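Local coordinates for early 35 kDa protein (Autographa californica nucleopolyhedrovirus, PDB 1P35) that inhibits host caspases to block the apoptotic response of infected insect cells and also suppresses the host's antiviral RNA interference, at residues Thr39-Met44 with Leu154-Glu159; Gln12-Asp17 with Asn61-Ile66; Glu226-Tyr231 with Lys243-Thr248. All coordinates share one frame; numbering follows the deposited sequence.

Three contacts illustrate how one chain builds a fold richer in strand than in helix from short pairings and one helix laid across strands. Along the sequence, interactions 1 and 2 cross, their segments alternating, whereas interaction 3 comes after both. Interaction 1 finishes the pairing of strands 42-48 and 148-154; interaction 2, its centre about 21 Å away, sets helix 62-74 over strand 10-21; interaction 3 lies in the hairpin of strands 227-234 and 238-249, its centre about 27 Å from that of interaction 2 and about 40 Å from that of interaction 1, on the opposite side of the chain's centre from the latter. The helix of interaction 2 leads toward the reactive-site loop that caspases attack, so it connects inhibitory loop and scaffold.

Interaction 1: residues Thr39-Met44 with Leu154-Glu159; sequences TKPVLM and LKPGFE
Torsions near 180° (chi1 173° in Val-42, -173° in Leu-154) set CG1 of Val-42 and CG of Leu-154 beside their own carbonyl carbons, while the contact itself is made at the roots, where the facing backbones bring CB of Val-42 to 3.8 Å from CB of Leu-154. Both side chains rise from the same face of the sheet. Beneath them the backbones are joined twice: Val-42 N donates to Leu-154 O at 3.1 Å, and Leu-154 N returns a bond of 2.9 Å to Val-42 O. This is an antiparallel hydrogen-bonded pair, and it lies where strands 42-48 and 148-154 part company. The next such pair would be Lys-40 with Pro-156, but a proline has no N-H to offer. Instead, CB of Pro-156 sits 3.6 Å from Lys-40 O, and the chain bends away in a type I turn from Lys-155 to Phe-158. Pro-41 and Pro-156 lie side by side and point the same way, CG of Pro-41 being 3.9 Å from CD of Pro-156. CB of Pro-41 also packs 3.3 Å from Leu-154 O, alongside the backbone bond. The turn brings the Phe-158 ring back under Leu-154, whose CD2 lies 3.9 Å above the ring plane toward its rim, while Ile-33 of strand 24-33 touches both side chains.

Interaction 2: residues Gln12-Asp17 with Asn61-Ile66; sequences QTIIRD and NLRDRI. With PO4 (phosphate ion), chain E; EDO (1,2-ethanediol), chain G; PO4 (phosphate ion), chain D.
Strand 12-17 and helix 62-66 pass almost at a right angle, their axes 88° apart and 8.6 Å from each other, with Ile-14 closest to Arg-63 and Arg-16 closest to Ile-66 by their CA atoms. At the middle the isoleucines cross at a slant, CG2 of Ile-14 touching CG2 of Ile-66 at 3.4 Å, tighter than ordinary van der Waals contact. The other branch of Ile-14 reaches Arg-63, placing CD1 3.6 Å above the centre of the guanidinium plane. That group is steered by a salt bridge from Arg-63 NH1 to Asp-64 OD1, poorly angled as a hydrogen bond, and by a water, 2.8 Å from Arg-63 NH2, which donates to Gln-12 O at 2.9 Å. Arg-16 mirrors the theme from the strand side. Its chain bends at chi3 (66°), laying one guanidinium face beneath Leu-62, whose CD2 is 3.5 Å above the plane. Arg-16 NH1 bonds O4 of one phosphate (chain D) at 3.2 Å and an ethanediol oxygen; Arg-65, from the helix, bonds O3 of the other phosphate (chain E) through NE at 2.7 Å. Arg-16 also bridges to Glu-26. Lys-58 and Arg-79 of the second subunit also bond phosphate here, the ions probably coming from the crystallisation liquor. The whole is a helix packed across a beta-sheet face, here the helix that leads to the reactive-site loop of the P35 family.

Interaction 3: residues Glu226-Tyr231 with Lys243-Thr248; sequences EKVLYY and KALEFT
A beta hairpin, strand 227-234 folding back on strand 238-249, is the element joined here, and its two strands pair in regular antiparallel alternation. Lys-227 with Glu-246 and Leu-229 with Ala-244 are the hydrogen-bonded pairs, each linked by two backbone bonds; Lys-227 N to Glu-246 O, at 2.9 Å, is typical. Val-228 with Leu-245 lies between them and Tyr-230 with Lys-243 follows Leu-229 with Ala-244; both are non-hydrogen-bonded, with side chains on the opposite face. On the face of Ala-244, the Tyr-231 ring and the Glu-246 carboxylate come from opposite directions and lie nearly coplanar, 15° apart, OE2 of Glu-246 meeting the ring edge. The hydroxyl donates to that oxygen, but the modelled 2.4 Å between Tyr-231 OH and Glu-246 OE2 is too short for its length to be trusted. CD2 of Leu-229 comes across the same carboxylate, 3.5 Å from Glu-246 OE2. On the other face, CD1 of Leu-245 reaches CG2 of Val-228 at 4.0 Å and CD of Glu-226 at 3.8 Å. Chi1 of 64° holds CG of Glu-226 between backbone nitrogen and carbonyl carbon, and its carboxylate goes on to Ser-220 and Ser-221. Strand 259-271 continues the sheet next to strand 238-249, while helix 206-215 packs on Tyr-230 and Lys-243, and NZ of the lysine bonds to the carbonyl oxygens of Gln-214 and, just past the helix, Leu-216.

Interaction 1: residues Thr39-Met44 with Leu154-Glu159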
loop_
_atom_site.group_PDB
_atom_site.type_symbol
_atom_site.label_atom_id
_atom_site.label_comp_id
_atom_site.label_asym_id
_atom_site.label_seq_id
_atom_site.Cartn_x
_atom_site.Cartn_y
_atom_site.Cartn_z
ATOM N N THR A 39 5.365 -30.413 8.307
ATOM C CA THR A 39 5.494 -31.353 7.195
ATOM C C THR A 39 4.092 -31.737 6.681
ATOM O O THR A 39 3.950 -32.236 5.568
ATOM C CB THR A 39 6.277 -32.610 7.636
ATOM O OG1 THR A 39 5.593 -33.230 8.728
ATOM C CG2 THR A 39 7.675 -32.221 8.102
ATOM N N LYS A 40 3.067 -31.487 7.490
ATOM C CA LYS A 40 1.668 -31.770 7.100
ATOM C C LYS A 40 0.854 -30.476 6.982
ATOM O O LYS A 40 1.277 -29.427 7.444
ATOM C CB LYS A 40 1.031 -32.728 8.105
ATOM C CG LYS A 40 1.747 -34.077 8.065
ATOM C CD LYS A 40 1.308 -35.025 9.163
ATOM C CE LYS A 40 2.014 -36.381 9.002
ATOM N NZ LYS A 40 1.549 -37.302 10.080
ATOM N N PRO A 41 -0.308 -30.527 6.324
ATOM C CA PRO A 41 -1.069 -29.281 6.219
ATOM C C PRO A 41 -1.701 -28.753 7.522
ATOM O O PRO A 41 -1.847 -29.468 8.545
ATOM C CB PRO A 41 -2.131 -29.620 5.176
ATOM C CG PRO A 41 -1.523 -30.906 4.448
ATOM C CD PRO A 41 -1.012 -31.623 5.631
ATOM N N VAL A 42 -2.038 -27.470 7.462
ATOM C CA VAL A 42 -2.715 -26.775 8.538
ATOM C C VAL A 42 -4.191 -26.922 8.120
ATOM O O VAL A 42 -4.542 -26.667 6.960
ATOM C CB VAL A 42 -2.345 -25.253 8.541
ATOM C CG1 VAL A 42 -3.199 -24.506 9.555
ATOM C CG2 VAL A 42 -0.864 -25.065 8.827
ATOM N N LEU A 43 -5.028 -27.377 9.040
ATOM C CA LEU A 43 -6.462 -27.499 8.787
ATOM C C LEU A 43 -7.131 -26.404 9.646
ATOM O O LEU A 43 -7.130 -26.483 10.878
ATOM C CB LEU A 43 -6.983 -28.872 9.230
ATOM C CG LEU A 43 -6.100 -30.061 8.824
ATOM C CD1 LEU A 43 -6.792 -31.392 9.080
ATOM C CD2 LEU A 43 -5.749 -29.920 7.345
ATOM N N MET A 44 -7.623 -25.352 9.004
ATOM C CA MET A 44 -8.307 -24.304 9.735
ATOM C C MET A 44 -9.802 -24.474 9.461
ATOM O O MET A 44 -10.212 -24.583 8.320
ATOM C CB MET A 44 -7.846 -22.924 9.279
ATOM C CG MET A 44 -8.676 -21.797 9.900
ATOM S SD MET A 44 -8.088 -20.098 9.637
ATOM C CE MET A 44 -8.302 -19.853 7.846
ATOM N N LEU A 154 -4.022 -25.690 4.278
ATOM C CA LEU A 154 -2.871 -24.931 3.864
ATOM C C LEU A 154 -1.734 -25.902 3.637
ATOM O O LEU A 154 -1.260 -26.518 4.585
ATOM C CB LEU A 154 -2.488 -23.918 4.945
ATOM C CG LEU A 154 -1.374 -22.939 4.556
ATOM C CD1 LEU A 154 -1.849 -22.149 3.355
ATOM C CD2 LEU A 154 -1.055 -21.960 5.733
ATOM N N LYS A 155 -1.321 -26.056 2.376
ATOM C CA LYS A 155 -0.209 -26.936 2.035
ATOM C C LYS A 155 0.981 -26.448 2.850
ATOM O O LYS A 155 1.164 -25.253 2.995
ATOM C CB LYS A 155 0.096 -26.856 0.529
ATOM C CG LYS A 155 -1.021 -27.405 -0.391
ATOM C CD LYS A 155 -0.633 -27.440 -1.899
ATOM C CE LYS A 155 -1.729 -28.096 -2.768
ATOM N NZ LYS A 155 -1.363 -28.219 -4.221
ATOM N N PRO A 156 1.806 -27.367 3.381
ATOM C CA PRO A 156 3.012 -27.175 4.208
ATOM C C PRO A 156 4.253 -26.413 3.728
ATOM O O PRO A 156 5.034 -25.906 4.562
ATOM C CB PRO A 156 3.375 -28.603 4.603
ATOM C CG PRO A 156 2.965 -29.360 3.395
ATOM C CD PRO A 156 1.564 -28.809 3.226
ATOM N N GLY A 157 4.475 -26.343 2.420
ATOM C CA GLY A 157 5.658 -25.627 1.979
ATOM C C GLY A 157 5.586 -24.103 1.966
ATOM O O GLY A 157 6.585 -23.475 1.648
ATOM N N PHE A 158 4.442 -23.510 2.318
ATOM C CA PHE A 158 4.252 -22.043 2.292
ATOM C C PHE A 158 5.398 -21.212 2.868
ATOM O O PHE A 158 6.149 -21.655 3.742
ATOM C CB PHE A 158 2.931 -21.658 3.004
ATOM C CG PHE A 158 2.977 -21.760 4.521
ATOM C CD1 PHE A 158 2.699 -22.956 5.170
ATOM C CD2 PHE A 158 3.320 -20.658 5.291
ATOM C CE1 PHE A 158 2.759 -23.055 6.549
ATOM C CE2 PHE A 158 3.382 -20.754 6.699
ATOM C CZ PHE A 158 3.105 -21.943 7.317
ATOM N N GLU A 159 5.532 -19.988 2.383
ATOM C CA GLU A 159 6.583 -19.140 2.899
ATOM C C GLU A 159 6.145 -18.347 4.148
ATOM O O GLU A 159 5.142 -17.611 4.145
ATOM C CB GLU A 159 7.081 -18.211 1.793
ATOM C CG GLU A 159 8.546 -18.430 1.443
ATOM C CD GLU A 159 9.478 -18.162 2.635
ATOM O OE1 GLU A 159 8.976 -17.786 3.728
ATOM O OE2 GLU A 159 10.715 -18.327 2.479
#

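Interaction 2: residues Gln12-Asp17 with Asn61-Ile66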
loop_
_atom_site.group_PDB
_atom_site.type_symbol
_atom_site.label_atom_id
_atom_site.label_comp_id
_atom_site.label_asym_id
_atom_site.label_seq_id
_atom_site.Cartn_x
_atom_site.Cartn_y
_atom_site.Cartn_z
ATOM N N GLN A 12 -2.607 -11.410 13.168
ATOM C CA GLN A 12 -3.086 -10.552 12.104
ATOM C C GLN A 12 -4.176 -11.138 11.179
ATOM O O GLN A 12 -4.017 -11.173 9.942
ATOM C CB GLN A 12 -1.897 -10.111 11.238
ATOM C CG GLN A 12 -0.715 -9.480 11.983
ATOM C CD GLN A 12 0.521 -9.399 11.081
ATOM O OE1 GLN A 12 0.630 -8.527 10.200
ATOM N NE2 GLN A 12 1.431 -10.360 11.262
ATOM N N THR A 13 -5.295 -11.539 11.775
ATOM C CA THR A 13 -6.411 -12.073 11.036
ATOM C C THR A 13 -7.297 -10.899 10.587
ATOM O O THR A 13 -7.632 -10.008 11.369
ATOM C CB THR A 13 -7.199 -13.105 11.915
ATOM O OG1 THR A 13 -6.322 -14.192 12.265
ATOM C CG2 THR A 13 -8.377 -13.682 11.163
ATOM N N ILE A 14 -7.641 -10.903 9.306
ATOM C CA ILE A 14 -8.483 -9.877 8.699
ATOM C C ILE A 14 -9.664 -10.574 8.036
ATOM O O ILE A 14 -9.480 -11.502 7.256
ATOM C CB ILE A 14 -7.672 -9.096 7.658
ATOM C CG1 ILE A 14 -6.395 -8.561 8.337
ATOM C CG2 ILE A 14 -8.463 -7.919 7.143
ATOM C CD1 ILE A 14 -5.493 -7.764 7.418
ATOM N N ILE A 15 -10.869 -10.070 8.302
ATOM C CA ILE A 15 -12.083 -10.673 7.840
ATOM C C ILE A 15 -13.023 -9.673 7.261
ATOM O O ILE A 15 -13.118 -8.555 7.757
ATOM C CB ILE A 15 -12.831 -11.312 9.030
ATOM C CG1 ILE A 15 -11.988 -12.423 9.648
ATOM C CG2 ILE A 15 -14.254 -11.739 8.618
ATOM C CD1 ILE A 15 -12.609 -12.932 11.001
ATOM N N ARG A 16 -13.728 -10.094 6.207
ATOM C CA ARG A 16 -14.756 -9.253 5.607
ATOM C C ARG A 16 -15.850 -10.216 5.182
ATOM O O ARG A 16 -15.578 -11.301 4.640
ATOM C CB ARG A 16 -14.257 -8.491 4.375
ATOM C CG ARG A 16 -15.203 -7.368 4.016
ATOM C CD ARG A 16 -14.916 -6.691 2.643
ATOM N NE ARG A 16 -15.161 -7.642 1.571
ATOM C CZ ARG A 16 -14.966 -7.417 0.278
ATOM N NH1 ARG A 16 -14.507 -6.241 -0.141
ATOM N NH2 ARG A 16 -15.258 -8.379 -0.594
ATOM N N ASP A 17 -17.098 -9.839 5.449
ATOM C CA ASP A 17 -18.226 -10.676 5.082
ATOM C C ASP A 17 -19.312 -9.694 4.655
ATOM O O ASP A 17 -19.751 -8.882 5.450
ATOM C CB ASP A 17 -18.657 -11.527 6.271
ATOM C CG ASP A 17 -19.777 -12.494 5.931
ATOM O OD1 ASP A 17 -20.869 -12.008 5.586
ATOM O OD2 ASP A 17 -19.570 -13.729 6.023
ATOM N N ASN A 61 -5.120 -5.925 -3.209
ATOM C CA ASN A 61 -5.104 -4.927 -2.177
ATOM C C ASN A 61 -6.193 -4.951 -1.185
ATOM O O ASN A 61 -6.155 -4.140 -0.243
ATOM C CB ASN A 61 -5.069 -3.536 -2.764
ATOM C CG ASN A 61 -3.705 -3.109 -2.982
ATOM O OD1 ASN A 61 -2.791 -3.755 -2.464
ATOM N ND2 ASN A 61 -3.516 -2.008 -3.720
ATOM N N LEU A 62 -7.150 -5.861 -1.379
ATOM C CA LEU A 62 -8.289 -5.937 -0.466
ATOM C C LEU A 62 -7.927 -6.013 1.025
ATOM O O LEU A 62 -8.560 -5.366 1.882
ATOM C CB LEU A 62 -9.163 -7.119 -0.809
ATOM C CG LEU A 62 -10.480 -7.065 -0.020
ATOM C CD1 LEU A 62 -11.112 -5.690 -0.248
ATOM C CD2 LEU A 62 -11.448 -8.161 -0.499
ATOM N N ARG A 63 -6.911 -6.819 1.304
ATOM C CA ARG A 63 -6.434 -7.054 2.626
ATOM C C ARG A 63 -6.189 -5.746 3.384
ATOM O O ARG A 63 -6.699 -5.547 4.480
ATOM C CB ARG A 63 -5.118 -7.841 2.566
ATOM C CG ARG A 63 -4.431 -7.833 3.956
ATOM C CD ARG A 63 -3.016 -8.412 3.996
ATOM N NE ARG A 63 -2.474 -8.559 5.363
ATOM C CZ ARG A 63 -2.147 -7.561 6.190
ATOM N NH1 ARG A 63 -2.294 -6.298 5.817
ATOM N NH2 ARG A 63 -1.682 -7.830 7.413
ATOM N N ASP A 64 -5.388 -4.866 2.789
ATOM C CA ASP A 64 -5.041 -3.602 3.409
ATOM C C ASP A 64 -6.207 -2.618 3.404
ATOM O O ASP A 64 -6.266 -1.730 4.248
ATOM C CB ASP A 64 -3.808 -2.959 2.728
ATOM C CG ASP A 64 -2.490 -3.663 3.080
ATOM O OD1 ASP A 64 -2.414 -4.301 4.149
ATOM O OD2 ASP A 64 -1.519 -3.545 2.314
ATOM N N ARG A 65 -7.130 -2.759 2.459
ATOM C CA ARG A 65 -8.259 -1.844 2.441
ATOM C C ARG A 65 -9.223 -2.221 3.571
ATOM O O ARG A 65 -9.839 -1.347 4.154
ATOM C CB ARG A 65 -9.026 -1.837 1.091
ATOM C CG ARG A 65 -8.281 -1.213 -0.077
ATOM C CD ARG A 65 -9.263 -0.700 -1.167
ATOM N NE ARG A 65 -10.079 -1.756 -1.745
ATOM C CZ ARG A 65 -9.593 -2.759 -2.470
ATOM N NH1 ARG A 65 -8.298 -2.834 -2.700
ATOM N NH2 ARG A 65 -10.396 -3.686 -2.958
ATOM N N ILE A 66 -9.364 -3.514 3.867
ATOM C CA ILE A 66 -10.254 -3.926 4.955
ATOM C C ILE A 66 -9.652 -3.327 6.246
ATOM O O ILE A 66 -10.270 -2.565 6.953
ATOM C CB ILE A 66 -10.294 -5.463 5.083
ATOM C CG1 ILE A 66 -10.959 -6.066 3.827
ATOM C CG2 ILE A 66 -11.093 -5.867 6.345
ATOM C CD1 ILE A 66 -10.783 -7.539 3.748
HETATM P P PO4 E . -13.869 -2.017 -2.030
HETATM O O1 PO4 E . -13.420 -3.389 -2.509
HETATM O O2 PO4 E . -14.988 -2.166 -1.018
HETATM O O3 PO4 E . -12.727 -1.270 -1.363
HETATM O O4 PO4 E . -14.304 -1.242 -3.270
HETATM C C1 EDO G . -12.886 -2.774 2.270
HETATM O O1 EDO G . -12.806 -1.574 1.453
HETATM C C2 EDO G . -14.306 -3.167 2.538
HETATM O O2 EDO G . -14.885 -3.587 1.330
HETATM P P PO4 D . -15.019 -6.193 -4.059
HETATM O O1 PO4 D . -15.762 -7.469 -3.686
HETATM O O2 PO4 D . -14.719 -6.231 -5.545
HETATM O O3 PO4 D . -15.864 -4.966 -3.743
HETATM O O4 PO4 D . -13.759 -6.131 -3.241
HETATM O O HOH W 1 -2.574 -10.496 7.488
#

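Interaction 3: residues Glu226-Tyr231 with Lys243-Thr248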
loop_
_atom_site.group_PDB
_atom_site.type_symbol
_atom_site.label_atom_id
_atom_site.label_comp_id
_atom_site.label_asym_id
_atom_site.label_seq_id
_atom_site.Cartn_x
_atom_site.Cartn_y
_atom_site.Cartn_z
ATOM N N GLU A 226 -2.127 4.510 34.309
ATOM C CA GLU A 226 -3.081 4.079 33.287
ATOM C C GLU A 226 -4.317 3.386 33.874
ATOM O O GLU A 226 -4.257 2.638 34.855
ATOM C CB GLU A 226 -2.434 3.148 32.258
ATOM C CG GLU A 226 -1.951 1.853 32.869
ATOM C CD GLU A 226 -1.367 0.951 31.827
ATOM O OE1 GLU A 226 -0.741 1.503 30.914
ATOM O OE2 GLU A 226 -1.519 -0.286 31.922
ATOM N N LYS A 227 -5.444 3.648 33.241
ATOM C CA LYS A 227 -6.711 3.053 33.637
ATOM C C LYS A 227 -7.433 2.576 32.355
ATOM O O LYS A 227 -7.299 3.157 31.299
ATOM C CB LYS A 227 -7.562 4.099 34.385
ATOM C CG LYS A 227 -7.822 5.385 33.588
ATOM C CD LYS A 227 -8.581 6.474 34.362
ATOM C CE LYS A 227 -8.549 7.822 33.611
ATOM N NZ LYS A 227 -7.125 8.329 33.412
ATOM N N VAL A 228 -8.180 1.501 32.453
ATOM C CA VAL A 228 -8.926 1.025 31.313
ATOM C C VAL A 228 -10.361 1.504 31.475
ATOM O O VAL A 228 -10.956 1.319 32.550
ATOM C CB VAL A 228 -8.862 -0.488 31.282
ATOM C CG1 VAL A 228 -9.871 -1.007 30.312
ATOM C CG2 VAL A 228 -7.389 -0.909 30.886
ATOM N N LEU A 229 -10.899 2.175 30.459
ATOM C CA LEU A 229 -12.282 2.623 30.519
ATOM C C LEU A 229 -13.156 1.856 29.536
ATOM O O LEU A 229 -12.709 1.443 28.422
ATOM C CB LEU A 229 -12.390 4.136 30.279
ATOM C CG LEU A 229 -12.150 5.026 31.536
ATOM C CD1 LEU A 229 -10.839 4.673 32.181
ATOM C CD2 LEU A 229 -12.132 6.517 31.153
ATOM N N TYR A 230 -14.398 1.650 29.966
ATOM C CA TYR A 230 -15.396 0.926 29.183
ATOM C C TYR A 230 -16.449 1.893 28.638
ATOM O O TYR A 230 -17.051 2.676 29.394
ATOM C CB TYR A 230 -16.077 -0.147 30.062
ATOM C CG TYR A 230 -17.255 -0.813 29.371
ATOM C CD1 TYR A 230 -17.078 -1.629 28.237
ATOM C CD2 TYR A 230 -18.552 -0.571 29.805
ATOM C CE1 TYR A 230 -18.166 -2.179 27.573
ATOM C CE2 TYR A 230 -19.653 -1.115 29.145
ATOM C CZ TYR A 230 -19.454 -1.923 28.039
ATOM O OH TYR A 230 -20.531 -2.553 27.495
ATOM N N TYR A 231 -16.670 1.827 27.328
ATOM C CA TYR A 231 -17.639 2.676 26.645
ATOM C C TYR A 231 -18.827 1.981 26.007
ATOM O O TYR A 231 -18.688 0.957 25.335
ATOM C CB TYR A 231 -16.972 3.485 25.534
ATOM C CG TYR A 231 -16.008 4.551 25.999
ATOM C CD1 TYR A 231 -14.691 4.222 26.297
ATOM C CD2 TYR A 231 -16.436 5.882 26.230
ATOM C CE1 TYR A 231 -13.787 5.156 26.826
ATOM C CE2 TYR A 231 -15.531 6.859 26.771
ATOM C CZ TYR A 231 -14.200 6.466 27.064
ATOM O OH TYR A 231 -13.284 7.331 27.578
ATOM N N LYS A 243 -13.357 -0.639 24.686
ATOM C CA LYS A 243 -12.553 -0.317 25.833
ATOM C C LYS A 243 -11.395 0.517 25.284
ATOM O O LYS A 243 -11.044 0.401 24.087
ATOM C CB LYS A 243 -12.035 -1.567 26.511
ATOM C CG LYS A 243 -13.019 -2.160 27.482
ATOM C CD LYS A 243 -12.529 -3.453 28.087
ATOM C CE LYS A 243 -13.492 -3.888 29.232
ATOM N NZ LYS A 243 -12.940 -5.057 29.868
ATOM N N ALA A 244 -10.826 1.364 26.144
ATOM C CA ALA A 244 -9.715 2.197 25.745
ATOM C C ALA A 244 -8.760 2.304 26.909
ATOM O O ALA A 244 -9.174 2.242 28.058
ATOM C CB ALA A 244 -10.214 3.608 25.333
ATOM N N LEU A 245 -7.489 2.506 26.606
ATOM C CA LEU A 245 -6.470 2.642 27.611
ATOM C C LEU A 245 -6.298 4.138 27.702
ATOM O O LEU A 245 -6.112 4.815 26.666
ATOM C CB LEU A 245 -5.163 2.015 27.158
ATOM C CG LEU A 245 -4.057 2.167 28.205
ATOM C CD1 LEU A 245 -4.340 1.274 29.457
ATOM C CD2 LEU A 245 -2.766 1.750 27.588
ATOM N N GLU A 246 -6.347 4.652 28.927
ATOM C CA GLU A 246 -6.238 6.088 29.131
ATOM C C GLU A 246 -5.301 6.466 30.255
ATOM O O GLU A 246 -5.138 5.746 31.218
ATOM C CB GLU A 246 -7.624 6.682 29.408
ATOM C CG GLU A 246 -8.613 6.376 28.332
ATOM C CD GLU A 246 -9.843 7.229 28.438
ATOM O OE1 GLU A 246 -9.738 8.254 29.085
ATOM O OE2 GLU A 246 -10.892 6.895 27.857
ATOM N N PHE A 247 -4.653 7.602 30.097
ATOM C CA PHE A 247 -3.758 8.080 31.100
ATOM C C PHE A 247 -3.468 9.540 30.834
ATOM O O PHE A 247 -3.975 10.105 29.859
ATOM C CB PHE A 247 -2.467 7.267 31.152
ATOM C CG PHE A 247 -1.750 7.200 29.865
ATOM C CD1 PHE A 247 -0.851 8.197 29.515
ATOM C CD2 PHE A 247 -2.006 6.167 28.963
ATOM C CE1 PHE A 247 -0.215 8.172 28.274
ATOM C CE2 PHE A 247 -1.375 6.139 27.736
ATOM C CZ PHE A 247 -0.469 7.162 27.391
ATOM N N THR A 248 -2.670 10.141 31.719
ATOM C CA THR A 248 -2.311 11.549 31.624
ATOM C C THR A 248 -0.802 11.878 31.666
ATOM O O THR A 248 -0.016 11.178 32.295
ATOM C CB THR A 248 -3.041 12.337 32.740
ATOM O OG1 THR A 248 -4.444 12.448 32.423
ATOM C CG2 THR A 248 -2.453 13.707 32.887
#